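Local coordinates for protein probable fumarate reductase Ifc3 (Shewanella frigidimarina, PDB 1QO8) that catalyses the essentially one-way reduction of fumarate to succinate in vitro, using one FAD and four covalently bound c-type haems per subunit, at residues 221-229 with 240-251. Residues are numbered along the deposited sequence; the frame is centred on the assembly and turned at random.
Sequences LGANLDDLK and HRPHGGKSSGPE
Asp227 and Arg241 form a hydrogen-bonded antiparallel pair in the beta hairpin of strands 227-229 and 239-241. Asp227 N meets Arg241 O at 2.8 Å, Arg241 N returns to Asp227 O, and Asp226 beside Asp227 makes a classic beta bulge opposite Arg241. The packed side lies around His240 and Leu225. Leu228 CD1 sits over one face of the His240 ring, 4.1 Å from its centroid, while Leu225 O lies at the ring edge. ND1 bonds to the backbone O of Met167 and NE2 to Thr172 OG1, which should fix the ring's rotation. Before the bulge, Asn224 ties its own chain to the loop after strand 239-241: OD1 accepts from His243 N at 2.8 Å and, through the opposite face of the amide plane, from Asp226 N at 3.0 Å, the latter an Asx turn. CG stands anti to the backbone N (chi1 -177°), which carries the amide to His243. A leucine in place of Asn224 would probably leave both backbone N-H groups without their shared acceptor and the loop at His243 less firmly held. The looser, solvent side carries the exposed His243 and Lys229. Lys229 CB lies 3.4 Å from Arg241 NH1, at the guanidinium edge, while Lys229 NZ turns back to Asp227 OD1 in a weak salt bridge. The Arg241 side chain runs near Gly165 and Gly166, both FAD-binding; Gly165 probably also binds fumarate. At the helix 248-262 end, Glu251, bent at chi2 (70°), receives Asn224 N on the anti side of OE2, a nearly straight 2.7 Å bond.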
loop_
_atom_site.group_PDB
_atom_site.type_symbol
_atom_site.label_atom_id
_atom_site.label_comp_id
_atom_site.label_asym_id
_atom_site.label_seq_id
_atom_site.Cartn_x
_atom_site.Cartn_y
_atom_site.Cartn_z
ATOM N N LEU A 221 -16.778 22.075 26.840
ATOM C CA LEU A 221 -18.027 21.830 26.163
ATOM C C LEU A 221 -18.884 21.012 27.095
ATOM O O LEU A 221 -19.950 20.719 26.584
ATOM C CB LEU A 221 -17.797 21.053 24.841
ATOM C CG LEU A 221 -16.756 21.690 23.901
ATOM C CD1 LEU A 221 -16.517 20.918 22.582
ATOM C CD2 LEU A 221 -17.111 23.152 23.599
ATOM N N GLY A 222 -18.393 20.594 28.287
ATOM C CA GLY A 222 -19.279 19.857 29.160
ATOM C C GLY A 222 -18.894 18.394 29.383
ATOM O O GLY A 222 -19.611 17.700 30.129
ATOM N N ALA A 223 -17.836 17.925 28.716
ATOM C CA ALA A 223 -17.457 16.551 28.915
ATOM C C ALA A 223 -16.812 16.344 30.277
ATOM O O ALA A 223 -16.083 17.206 30.773
ATOM C CB ALA A 223 -16.471 16.067 27.864
ATOM N N ASN A 224 -17.102 15.191 30.867
ATOM C CA ASN A 224 -16.347 14.844 32.069
ATOM C C ASN A 224 -15.222 13.861 31.683
ATOM O O ASN A 224 -15.462 12.804 31.155
ATOM C CB ASN A 224 -17.271 14.305 33.157
ATOM C CG ASN A 224 -16.493 14.000 34.440
ATOM O OD1 ASN A 224 -15.651 13.110 34.533
ATOM N ND2 ASN A 224 -16.803 14.752 35.518
ATOM N N LEU A 225 -13.974 14.151 31.980
ATOM C CA LEU A 225 -12.850 13.230 31.836
ATOM C C LEU A 225 -12.024 13.276 33.124
ATOM O O LEU A 225 -10.822 13.488 33.119
ATOM C CB LEU A 225 -12.003 13.608 30.614
ATOM C CG LEU A 225 -12.743 13.614 29.245
ATOM C CD1 LEU A 225 -11.889 14.330 28.220
ATOM C CD2 LEU A 225 -13.110 12.178 28.901
ATOM N N ASP A 226 -12.674 13.056 34.282
ATOM C CA ASP A 226 -11.927 13.102 35.537
ATOM C C ASP A 226 -11.216 11.831 35.950
ATOM O O ASP A 226 -10.356 11.927 36.858
ATOM C CB ASP A 226 -12.843 13.581 36.703
ATOM C CG ASP A 226 -13.147 15.062 36.640
ATOM O OD1 ASP A 226 -12.472 15.924 36.036
ATOM O OD2 ASP A 226 -14.161 15.478 37.228
ATOM N N ASP A 227 -11.578 10.634 35.503
ATOM C CA ASP A 227 -10.915 9.416 35.918
ATOM C C ASP A 227 -9.568 9.307 35.195
ATOM O O ASP A 227 -9.463 9.633 34.013
ATOM C CB ASP A 227 -11.764 8.188 35.736
ATOM C CG ASP A 227 -11.332 6.755 35.980
ATOM O OD1 ASP A 227 -10.680 6.057 35.145
ATOM O OD2 ASP A 227 -11.752 6.114 36.999
ATOM N N LEU A 228 -8.533 8.933 35.947
ATOM C CA LEU A 228 -7.182 8.832 35.407
ATOM C C LEU A 228 -6.651 7.414 35.595
ATOM O O LEU A 228 -6.570 6.915 36.725
ATOM C CB LEU A 228 -6.213 9.826 36.066
ATOM C CG LEU A 228 -4.773 9.785 35.560
ATOM C CD1 LEU A 228 -4.623 10.308 34.136
ATOM C CD2 LEU A 228 -3.811 10.606 36.441
ATOM N N LYS A 229 -6.251 6.755 34.526
ATOM C CA LYS A 229 -5.735 5.420 34.548
ATOM C C LYS A 229 -4.539 5.322 33.572
ATOM O O LYS A 229 -4.219 6.217 32.790
ATOM C CB LYS A 229 -6.710 4.293 34.113
ATOM C CG LYS A 229 -7.806 4.034 35.165
ATOM C CD LYS A 229 -8.488 2.696 34.881
ATOM C CE LYS A 229 -9.275 2.191 36.090
ATOM N NZ LYS A 229 -10.618 2.868 36.104
ATOM N N HIS A 240 -7.519 9.654 30.321
ATOM C CA HIS A 240 -8.636 10.324 30.939
ATOM C C HIS A 240 -9.964 9.796 30.357
ATOM O O HIS A 240 -10.041 9.652 29.151
ATOM C CB HIS A 240 -8.543 11.809 30.693
ATOM C CG HIS A 240 -7.258 12.451 31.102
ATOM N ND1 HIS A 240 -6.042 12.198 30.517
ATOM C CD2 HIS A 240 -7.026 13.362 32.095
ATOM C CE1 HIS A 240 -5.093 12.905 31.115
ATOM N NE2 HIS A 240 -5.682 13.622 32.055
ATOM N N ARG A 241 -10.869 9.378 31.229
ATOM C CA ARG A 241 -12.131 8.769 31.057
ATOM C C ARG A 241 -13.130 9.505 31.995
ATOM O O ARG A 241 -12.725 10.154 32.949
ATOM C CB ARG A 241 -12.127 7.319 31.532
ATOM C CG ARG A 241 -11.462 6.241 30.756
ATOM C CD ARG A 241 -11.678 4.825 31.272
ATOM N NE ARG A 241 -10.906 3.924 30.383
ATOM C CZ ARG A 241 -9.655 3.507 30.554
ATOM N NH1 ARG A 241 -8.790 3.860 31.494
ATOM N NH2 ARG A 241 -9.168 2.657 29.638
ATOM N N PRO A 242 -14.396 9.441 31.723
ATOM C CA PRO A 242 -15.456 10.063 32.528
ATOM C C PRO A 242 -15.393 9.481 33.937
ATOM O O PRO A 242 -15.139 8.287 34.088
ATOM C CB PRO A 242 -16.789 9.681 31.838
ATOM C CG PRO A 242 -16.293 9.390 30.421
ATOM C CD PRO A 242 -14.997 8.633 30.626
ATOM N N HIS A 243 -15.577 10.300 34.947
ATOM C CA HIS A 243 -15.585 9.779 36.329
ATOM C C HIS A 243 -16.500 8.585 36.434
ATOM O O HIS A 243 -16.096 7.399 36.458
ATOM C CB HIS A 243 -16.070 10.844 37.313
ATOM C CG HIS A 243 -15.878 10.455 38.760
ATOM N ND1 HIS A 243 -16.618 11.021 39.774
ATOM C CD2 HIS A 243 -15.040 9.543 39.329
ATOM C CE1 HIS A 243 -16.212 10.473 40.913
ATOM N NE2 HIS A 243 -15.260 9.567 40.679
ATOM N N GLY A 244 -17.785 8.790 36.572
ATOM C CA GLY A 244 -18.603 7.516 36.459
ATOM C C GLY A 244 -19.415 7.775 35.165
ATOM O O GLY A 244 -18.892 8.451 34.254
ATOM N N GLY A 245 -20.675 7.340 35.172
ATOM C CA GLY A 245 -21.511 7.706 34.006
ATOM C C GLY A 245 -21.068 6.970 32.741
ATOM O O GLY A 245 -20.734 5.789 32.804
ATOM N N LYS A 246 -21.032 7.657 31.610
ATOM C CA LYS A 246 -20.769 6.984 30.317
ATOM C C LYS A 246 -19.317 6.516 30.206
ATOM O O LYS A 246 -18.502 7.184 30.833
ATOM C CB LYS A 246 -21.036 7.979 29.164
ATOM C CG LYS A 246 -22.515 8.403 29.126
ATOM C CD LYS A 246 -22.810 9.649 28.292
ATOM C CE LYS A 246 -24.335 9.865 28.176
ATOM N NZ LYS A 246 -24.609 11.217 27.576
ATOM N N SER A 247 -19.040 5.542 29.370
ATOM C CA SER A 247 -17.838 5.321 28.608
ATOM C C SER A 247 -17.307 6.547 27.866
ATOM O O SER A 247 -18.102 7.451 27.574
ATOM C CB SER A 247 -18.118 4.249 27.529
ATOM O OG SER A 247 -18.352 3.119 28.364
ATOM N N SER A 248 -15.996 6.579 27.596
ATOM C CA SER A 248 -15.458 7.822 27.044
ATOM C C SER A 248 -15.954 8.125 25.620
ATOM O O SER A 248 -16.230 9.259 25.319
ATOM C CB SER A 248 -13.915 7.713 27.080
ATOM O OG SER A 248 -13.530 6.513 26.472
ATOM N N GLY A 249 -16.193 7.224 24.725
ATOM C CA GLY A 249 -16.698 7.351 23.379
ATOM C C GLY A 249 -18.045 8.123 23.411
ATOM O O GLY A 249 -18.156 9.119 22.715
ATOM N N PRO A 250 -19.022 7.563 24.141
ATOM C CA PRO A 250 -20.373 8.119 24.198
ATOM C C PRO A 250 -20.303 9.471 24.871
ATOM O O PRO A 250 -20.846 10.453 24.336
ATOM C CB PRO A 250 -21.177 7.107 25.044
ATOM C CG PRO A 250 -20.512 5.794 24.666
ATOM C CD PRO A 250 -19.042 6.124 24.520
ATOM N N GLU A 251 -19.553 9.594 25.969
ATOM C CA GLU A 251 -19.359 10.923 26.543
ATOM C C GLU A 251 -18.875 11.902 25.476
ATOM O O GLU A 251 -19.336 13.054 25.473
ATOM C CB GLU A 251 -18.375 10.947 27.685
ATOM C CG GLU A 251 -18.215 12.200 28.473
ATOM C CD GLU A 251 -19.351 12.606 29.366
ATOM O OE1 GLU A 251 -20.380 11.887 29.403
ATOM O OE2 GLU A 251 -19.181 13.705 29.973
#